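PDB 6AZ5: alpha-amylase from Eubacterium rectale DSM 17629, which probably binds starch-type alpha-glucans as a family 41 carbohydrate-binding module of a surface-anchored alpha-amylase in a human gut bacterium. Local coordinates for residues Gly21-Leu32 against Lys65-Thr76. Sequence-based numbering, arbitrary orientation.
Sequences GKVDLWMWNAGL and KTVGLKARYDNT
Arg72 meets Asp24 across a hydrogen-bonded pair of two antiparallel strands, 24-29 and 66-72, and shows how one side chain can serve several neighbours along its length. Its CB starts 3.2 Å from Asp24 OD1, and CG and CD run on past the same oxygen, CD also nearing Trp26 CB. A bend at chi3 (-51°) then turns the guanidinium back side-on to the carboxylate, the two planes nearly coplanar. Arg72 NE reaches the syn lone pair of Asp24 OD1 in a nearly straight hydrogen bond of 2.9 Å. Arg72 NH2 makes the salt bridge to Asp24 OD2, 2.8 Å away. CZ and NH1 lie near Trp26 CE3, which sits over one guanidinium face; Trp79 adds a cation-pi contact with Arg72. Asn75 ND2 donates a hydrogen bond to Asp24 OD2 from the opposite face of the carboxylate to Arg72 NH2, and Ser35 OG also bonds this oxygen, so the buried charge is held by several donors. Farther along, Trp28 folds its indole back over the partner strand, with Gly68 CA 3.7 Å from the centroid of the six-membered ring in a CH-pi contact. On the reverse face Leu25 and Met27 pack beside Leu69, against Ile7 and Ile56 of other strands. The pair thus turns its aliphatic face to the core, as suits the beta-sandwich fold of CBM41 modules.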
ATOM      1  N   GLY A  21     -10.319  -1.759  -7.653  1.00 29.77           N
ATOM      2  CA  GLY A  21     -10.164  -0.943  -8.846  1.00 23.12           C
ATOM      3  C   GLY A  21     -10.314   0.536  -8.548  1.00 25.73           C
ATOM      4  O   GLY A  21      -9.893   1.392  -9.333  1.00 22.21           O
ATOM      5  N   LYS A  22     -10.906   0.838  -7.396  1.00 20.46           N
ATOM      6  CA  LYS A  22     -11.116   2.220  -6.990  1.00 24.12           C
ATOM      7  C   LYS A  22     -10.143   2.639  -5.884  1.00 21.32           C
ATOM      8  O   LYS A  22      -9.858   3.821  -5.717  1.00 23.32           O
ATOM      9  CB  LYS A  22     -12.566   2.418  -6.537  1.00 26.86           C
ATOM     10  CG  LYS A  22     -13.576   1.827  -7.514  1.00 32.57           C
ATOM     11  CD  LYS A  22     -15.010   2.227  -7.204  1.00 36.85           C
ATOM     12  CE  LYS A  22     -15.967   1.576  -8.194  1.00 42.57           C
ATOM     13  NZ  LYS A  22     -17.342   2.129  -8.111  1.00 47.88           N
ATOM     14  N   VAL A  23      -9.637   1.670  -5.129  1.00 23.94           N
ATOM     15  CA  VAL A  23      -8.671   1.963  -4.068  1.00 18.94           C
ATOM     16  C   VAL A  23      -7.260   1.996  -4.643  1.00 19.29           C
ATOM     17  O   VAL A  23      -6.844   1.050  -5.319  1.00 20.59           O
ATOM     18  CB  VAL A  23      -8.727   0.915  -2.938  1.00 22.27           C
ATOM     19  CG1 VAL A  23      -7.848   1.337  -1.771  1.00 18.55           C
ATOM     20  CG2 VAL A  23     -10.156   0.696  -2.481  1.00 23.60           C
ATOM     21  N   ASP A  24      -6.528   3.079  -4.400  1.00 17.70           N
ATOM     22  CA  ASP A  24      -5.127   3.119  -4.811  1.00 17.94           C
ATOM     23  C   ASP A  24      -4.219   3.737  -3.750  1.00 17.09           C
ATOM     24  O   ASP A  24      -4.640   4.018  -2.624  1.00 14.73           O
ATOM     25  CB  ASP A  24      -4.957   3.859  -6.155  1.00 16.77           C
ATOM     26  CG  ASP A  24      -5.353   5.338  -6.100  1.00 24.49           C
ATOM     27  OD1 ASP A  24      -5.210   5.989  -5.043  1.00 25.50           O
ATOM     28  OD2 ASP A  24      -5.795   5.867  -7.146  1.00 24.76           O
ATOM     29  N   LEU A  25      -2.961   3.908  -4.130  1.00 11.91           N
ATOM     30  CA  LEU A  25      -1.982   4.620  -3.334  1.00 15.78           C
ATOM     31  C   LEU A  25      -1.465   5.784  -4.154  1.00 14.86           C
ATOM     32  O   LEU A  25      -1.110   5.610  -5.318  1.00 13.25           O
ATOM     33  CB  LEU A  25      -0.812   3.717  -2.935  1.00 13.63           C
ATOM     34  CG  LEU A  25      -1.061   2.428  -2.166  1.00 11.69           C
ATOM     35  CD1 LEU A  25       0.260   1.682  -1.977  1.00 11.89           C
ATOM     36  CD2 LEU A  25      -1.735   2.721  -0.821  1.00 13.30           C
ATOM     37  N   TRP A  26      -1.427   6.965  -3.553  1.00 15.68           N
ATOM     38  CA  TRP A  26      -0.734   8.089  -4.157  1.00 15.13           C
ATOM     39  C   TRP A  26       0.682   8.116  -3.600  1.00 17.08           C
ATOM     40  O   TRP A  26       0.876   8.287  -2.401  1.00 14.49           O
ATOM     41  CB  TRP A  26      -1.456   9.401  -3.871  1.00 13.20           C
ATOM     42  CG  TRP A  26      -0.961  10.527  -4.703  1.00 19.78           C
ATOM     43  CD1 TRP A  26      -0.036  11.464  -4.351  1.00 19.37           C
ATOM     44  CD2 TRP A  26      -1.356  10.833  -6.044  1.00 22.57           C
ATOM     45  NE1 TRP A  26       0.164  12.342  -5.388  1.00 22.30           N
ATOM     46  CE2 TRP A  26      -0.638  11.975  -6.440  1.00 23.04           C
ATOM     47  CE3 TRP A  26      -2.254  10.253  -6.949  1.00 24.55           C
ATOM     48  CZ2 TRP A  26      -0.782  12.548  -7.702  1.00 25.57           C
ATOM     49  CZ3 TRP A  26      -2.401  10.825  -8.196  1.00 24.37           C
ATOM     50  CH2 TRP A  26      -1.668  11.960  -8.562  1.00 24.44           C
ATOM     51  N   MET A  27       1.675   7.933  -4.460  1.00 17.75           N
ATOM     52  CA  MET A  27       3.040   7.779  -3.973  1.00 14.19           C
ATOM     53  C   MET A  27       3.992   8.782  -4.600  1.00 14.21           C
ATOM     54  O   MET A  27       3.766   9.247  -5.719  1.00 18.55           O
ATOM     55  CB  MET A  27       3.526   6.351  -4.231  1.00 14.16           C
ATOM     56  CG  MET A  27       2.536   5.284  -3.812  1.00 11.48           C
ATOM     57  SD  MET A  27       3.137   3.608  -4.124  1.00 17.50           S
ATOM     58  CE  MET A  27       4.274   3.397  -2.755  1.00  9.91           C
ATOM     59  N   TRP A  28       5.045   9.125  -3.862  1.00 13.65           N
ATOM     60  CA  TRP A  28       6.073  10.037  -4.355  1.00 15.15           C
ATOM     61  C   TRP A  28       7.452   9.708  -3.771  1.00 17.90           C
ATOM     62  O   TRP A  28       7.558   8.948  -2.809  1.00 21.42           O
ATOM     63  CB  TRP A  28       5.694  11.485  -4.048  1.00 17.72           C
ATOM     64  CG  TRP A  28       5.592  11.822  -2.587  1.00 18.80           C
ATOM     65  CD1 TRP A  28       6.554  12.403  -1.821  1.00 20.74           C
ATOM     66  CD2 TRP A  28       4.460  11.625  -1.724  1.00 18.24           C
ATOM     67  NE1 TRP A  28       6.101  12.574  -0.539  1.00 20.39           N
ATOM     68  CE2 TRP A  28       4.819  12.108  -0.453  1.00 16.91           C
ATOM     69  CE3 TRP A  28       3.185  11.083  -1.906  1.00 16.80           C
ATOM     70  CZ2 TRP A  28       3.951  12.059   0.638  1.00 21.43           C
ATOM     71  CZ3 TRP A  28       2.322  11.042  -0.826  1.00 16.55           C
ATOM     72  CH2 TRP A  28       2.710  11.523   0.433  1.00 25.44           C
ATOM     73  N   ASN A  29       8.494  10.276  -4.376  1.00 17.15           N
ATOM     74  CA  ASN A  29       9.902   9.960  -4.084  1.00 25.12           C
ATOM     75  C   ASN A  29      10.310   8.536  -4.451  1.00 20.93           C
ATOM     76  O   ASN A  29       9.468   7.682  -4.716  1.00 25.23           O
ATOM     77  CB  ASN A  29      10.236  10.209  -2.610  1.00 24.85           C
ATOM     78  CG  ASN A  29       9.991  11.641  -2.198  1.00 32.65           C
ATOM     79  OD1 ASN A  29       9.398  11.900  -1.152  1.00 35.01           O
ATOM     80  ND2 ASN A  29      10.429  12.586  -3.029  1.00 32.93           N
ATOM     81  N   ALA A  30      11.623   8.311  -4.476  1.00 25.82           N
ATOM     82  CA  ALA A  30      12.226   7.026  -4.827  1.00 23.77           C
ATOM     83  C   ALA A  30      11.812   6.571  -6.221  1.00 26.22           C
ATOM     84  O   ALA A  30      11.672   5.375  -6.477  1.00 24.48           O
ATOM     85  CB  ALA A  30      11.870   5.960  -3.787  1.00 26.46           C
ATOM     86  N   GLY A  31      11.627   7.534  -7.121  1.00 23.53           N
ATOM     87  CA  GLY A  31      11.267   7.244  -8.496  1.00 19.84           C
ATOM     88  C   GLY A  31       9.772   7.083  -8.700  1.00 19.30           C
ATOM     89  O   GLY A  31       9.283   7.082  -9.831  1.00 21.08           O
ATOM     90  N   LEU A  32       9.040   6.951  -7.603  1.00 18.25           N
ATOM     91  CA  LEU A  32       7.600   6.752  -7.679  1.00 18.71           C
ATOM     92  C   LEU A  32       6.868   8.056  -7.947  1.00 20.86           C
ATOM     93  O   LEU A  32       7.300   9.125  -7.506  1.00 20.94           O
ATOM     94  CB  LEU A  32       7.084   6.116  -6.392  1.00 19.21           C
ATOM     95  CG  LEU A  32       7.700   4.753  -6.069  1.00 17.18           C
ATOM     96  CD1 LEU A  32       7.272   4.306  -4.688  1.00 21.48           C
ATOM     97  CD2 LEU A  32       7.294   3.728  -7.116  1.00 18.20           C
ATOM     98  N   LYS A  65      15.853   4.188  -0.012  1.00 27.41           N
ATOM     99  CA  LYS A  65      15.198   5.491  -0.054  1.00 20.74           C
ATOM    100  C   LYS A  65      13.849   5.460   0.656  1.00 21.28           C
ATOM    101  O   LYS A  65      13.204   4.413   0.753  1.00 27.80           O
ATOM    102  CB  LYS A  65      15.006   5.953  -1.495  1.00 20.00           C
ATOM    103  CG  LYS A  65      16.296   6.145  -2.277  1.00 24.83           C
ATOM    104  CD  LYS A  65      16.467   7.598  -2.692  1.00 40.72           C
ATOM    105  CE  LYS A  65      17.284   7.720  -3.968  1.00 39.97           C
ATOM    106  NZ  LYS A  65      18.627   7.101  -3.821  1.00 41.31           N
ATOM    107  N   THR A  66      13.419   6.612   1.146  1.00 20.64           N
ATOM    108  CA  THR A  66      12.124   6.715   1.801  1.00 20.54           C
ATOM    109  C   THR A  66      11.025   7.078   0.802  1.00 21.67           C
ATOM    110  O   THR A  66      11.175   7.992  -0.008  1.00 23.32           O
ATOM    111  CB  THR A  66      12.163   7.746   2.935  1.00 21.75           C
ATOM    112  OG1 THR A  66      13.122   7.325   3.912  1.00 24.93           O
ATOM    113  CG2 THR A  66      10.796   7.876   3.599  1.00 21.32           C
ATOM    114  N   VAL A  67       9.927   6.336   0.862  1.00 24.06           N
ATOM    115  CA  VAL A  67       8.779   6.576   0.002  1.00 25.32           C
ATOM    116  C   VAL A  67       7.685   7.313   0.751  1.00 20.55           C
ATOM    117  O   VAL A  67       7.343   6.944   1.872  1.00 21.59           O
ATOM    118  CB  VAL A  67       8.202   5.259  -0.542  1.00 25.20           C
ATOM    119  CG1 VAL A  67       6.852   5.492  -1.213  1.00 16.89           C
ATOM    120  CG2 VAL A  67       9.188   4.612  -1.492  1.00 21.02           C
ATOM    121  N   GLY A  68       7.141   8.357   0.135  1.00 22.88           N
ATOM    122  CA  GLY A  68       5.973   9.027   0.674  1.00 19.28           C
ATOM    123  C   GLY A  68       4.734   8.461   0.014  1.00 19.53           C
ATOM    124  O   GLY A  68       4.734   8.224  -1.191  1.00 19.02           O
ATOM    125  N   LEU A  69       3.679   8.235   0.792  1.00 17.24           N
ATOM    126  CA  LEU A  69       2.454   7.702   0.223  1.00 15.05           C
ATOM    127  C   LEU A  69       1.233   7.940   1.101  1.00 19.15           C
ATOM    128  O   LEU A  69       1.348   8.224   2.286  1.00 15.75           O
ATOM    129  CB  LEU A  69       2.593   6.199  -0.039  1.00 16.21           C
ATOM    130  CG  LEU A  69       2.248   5.273   1.131  1.00 13.84           C
ATOM    131  CD1 LEU A  69       2.133   3.842   0.655  1.00 15.10           C
ATOM    132  CD2 LEU A  69       3.275   5.375   2.253  1.00 18.02           C
ATOM    133  N   LYS A  70       0.056   7.813   0.498  1.00 17.01           N
ATOM    134  CA  LYS A  70      -1.189   7.749   1.248  1.00 22.63           C
ATOM    135  C   LYS A  70      -2.250   7.018   0.430  1.00 18.78           C
ATOM    136  O   LYS A  70      -2.289   7.125  -0.794  1.00 16.78           O
ATOM    137  CB  LYS A  70      -1.665   9.154   1.628  1.00 23.07           C
ATOM    138  CG  LYS A  70      -1.962  10.039   0.443  1.00 27.45           C
ATOM    139  CD  LYS A  70      -2.260  11.471   0.875  1.00 40.09           C
ATOM    140  CE  LYS A  70      -1.011  12.178   1.357  1.00 34.98           C
ATOM    141  NZ  LYS A  70      -1.223  13.647   1.493  1.00 33.69           N
ATOM    142  N   ALA A  71      -3.098   6.261   1.110  1.00 19.21           N
ATOM    143  CA  ALA A  71      -4.185   5.562   0.440  1.00 21.74           C
ATOM    144  C   ALA A  71      -5.264   6.543  -0.037  1.00 26.23           C
ATOM    145  O   ALA A  71      -5.459   7.591   0.574  1.00 26.21           O
ATOM    146  CB  ALA A  71      -4.784   4.521   1.364  1.00 19.92           C
ATOM    147  N   ARG A  72      -5.942   6.206  -1.135  1.00 21.76           N
ATOM    148  CA  ARG A  72      -7.113   6.957  -1.602  1.00 20.94           C
ATOM    149  C   ARG A  72      -8.267   5.985  -1.813  1.00 20.92           C
ATOM    150  O   ARG A  72      -8.075   4.905  -2.372  1.00 24.39           O
ATOM    151  CB  ARG A  72      -6.805   7.725  -2.886  1.00 19.00           C
ATOM    152  CG  ARG A  72      -5.686   8.731  -2.737  1.00 17.48           C
ATOM    153  CD  ARG A  72      -5.598   9.639  -3.948  1.00 21.96           C
ATOM    154  NE  ARG A  72      -5.558   8.865  -5.184  1.00 23.56           N
ATOM    155  CZ  ARG A  72      -5.589   9.391  -6.404  1.00 27.47           C
ATOM    156  NH1 ARG A  72      -5.656  10.707  -6.558  1.00 31.04           N
ATOM    157  NH2 ARG A  72      -5.555   8.598  -7.470  1.00 18.97           N
ATOM    158  N   TYR A  73      -9.460   6.362  -1.357  1.00 21.08           N
ATOM    159  CA  TYR A  73     -10.554   5.401  -1.189  1.00 22.13           C
ATOM    160  C   TYR A  73     -11.414   5.172  -2.430  1.00 23.19           C
ATOM    161  O   TYR A  73     -12.009   4.103  -2.594  1.00 20.83           O
ATOM    162  CB  TYR A  73     -11.463   5.840  -0.035  1.00 25.32           C
ATOM    163  CG  TYR A  73     -10.752   6.019   1.288  1.00 30.94           C
ATOM    164  CD1 TYR A  73      -9.622   5.278   1.600  1.00 27.17           C
ATOM    165  CD2 TYR A  73     -11.213   6.933   2.225  1.00 36.47           C
ATOM    166  CE1 TYR A  73      -8.969   5.444   2.808  1.00 40.12           C
ATOM    167  CE2 TYR A  73     -10.571   7.106   3.435  1.00 34.44           C
ATOM    168  CZ  TYR A  73      -9.449   6.361   3.722  1.00 41.25           C
ATOM    169  OH  TYR A  73      -8.807   6.531   4.928  1.00 39.92           O
ATOM    170  N   ASP A  74     -11.500   6.174  -3.294  1.00 27.25           N
ATOM    171  CA  ASP A  74     -12.343   6.071  -4.481  1.00 26.95           C
ATOM    172  C   ASP A  74     -11.771   6.955  -5.578  1.00 27.39           C
ATOM    173  O   ASP A  74     -12.133   8.126  -5.694  1.00 30.84           O
ATOM    174  CB  ASP A  74     -13.786   6.471  -4.155  1.00 31.63           C
ATOM    175  CG  ASP A  74     -14.774   6.073  -5.247  1.00 40.46           C
ATOM    176  OD1 ASP A  74     -14.340   5.745  -6.371  1.00 36.56           O
ATOM    177  OD2 ASP A  74     -15.995   6.094  -4.977  1.00 45.12           O
ATOM    178  N   ASN A  75     -10.877   6.392  -6.382  1.00 24.33           N
ATOM    179  CA  ASN A  75     -10.143   7.192  -7.355  1.00 28.94           C
ATOM    180  C   ASN A  75     -10.989   7.588  -8.563  1.00 29.23           C
ATOM    181  O   ASN A  75     -10.528   8.326  -9.432  1.00 31.29           O
ATOM    182  CB  ASN A  75      -8.881   6.456  -7.816  1.00 25.92           C
ATOM    183  CG  ASN A  75      -9.174   5.090  -8.421  1.00 28.87           C
ATOM    184  OD1 ASN A  75     -10.317   4.761  -8.736  1.00 29.78           O
ATOM    185  ND2 ASN A  75      -8.127   4.290  -8.587  1.00 25.06           N
ATOM    186  N   THR A  76     -12.226   7.100  -8.612  1.00 31.68           N
ATOM    187  CA  THR A  76     -13.170   7.542  -9.632  1.00 36.56           C
ATOM    188  C   THR A  76     -13.637   8.961  -9.310  1.00 39.64           C
ATOM    189  O   THR A  76     -14.225   9.638 -10.155  1.00 42.07           O
ATOM    190  CB  THR A  76     -14.390   6.603  -9.745  1.00 30.09           C
ATOM    191  OG1 THR A  76     -15.177   6.679  -8.550  1.00 38.69           O
ATOM    192  CG2 THR A  76     -13.947   5.159  -9.972  1.00 31.59           C
TER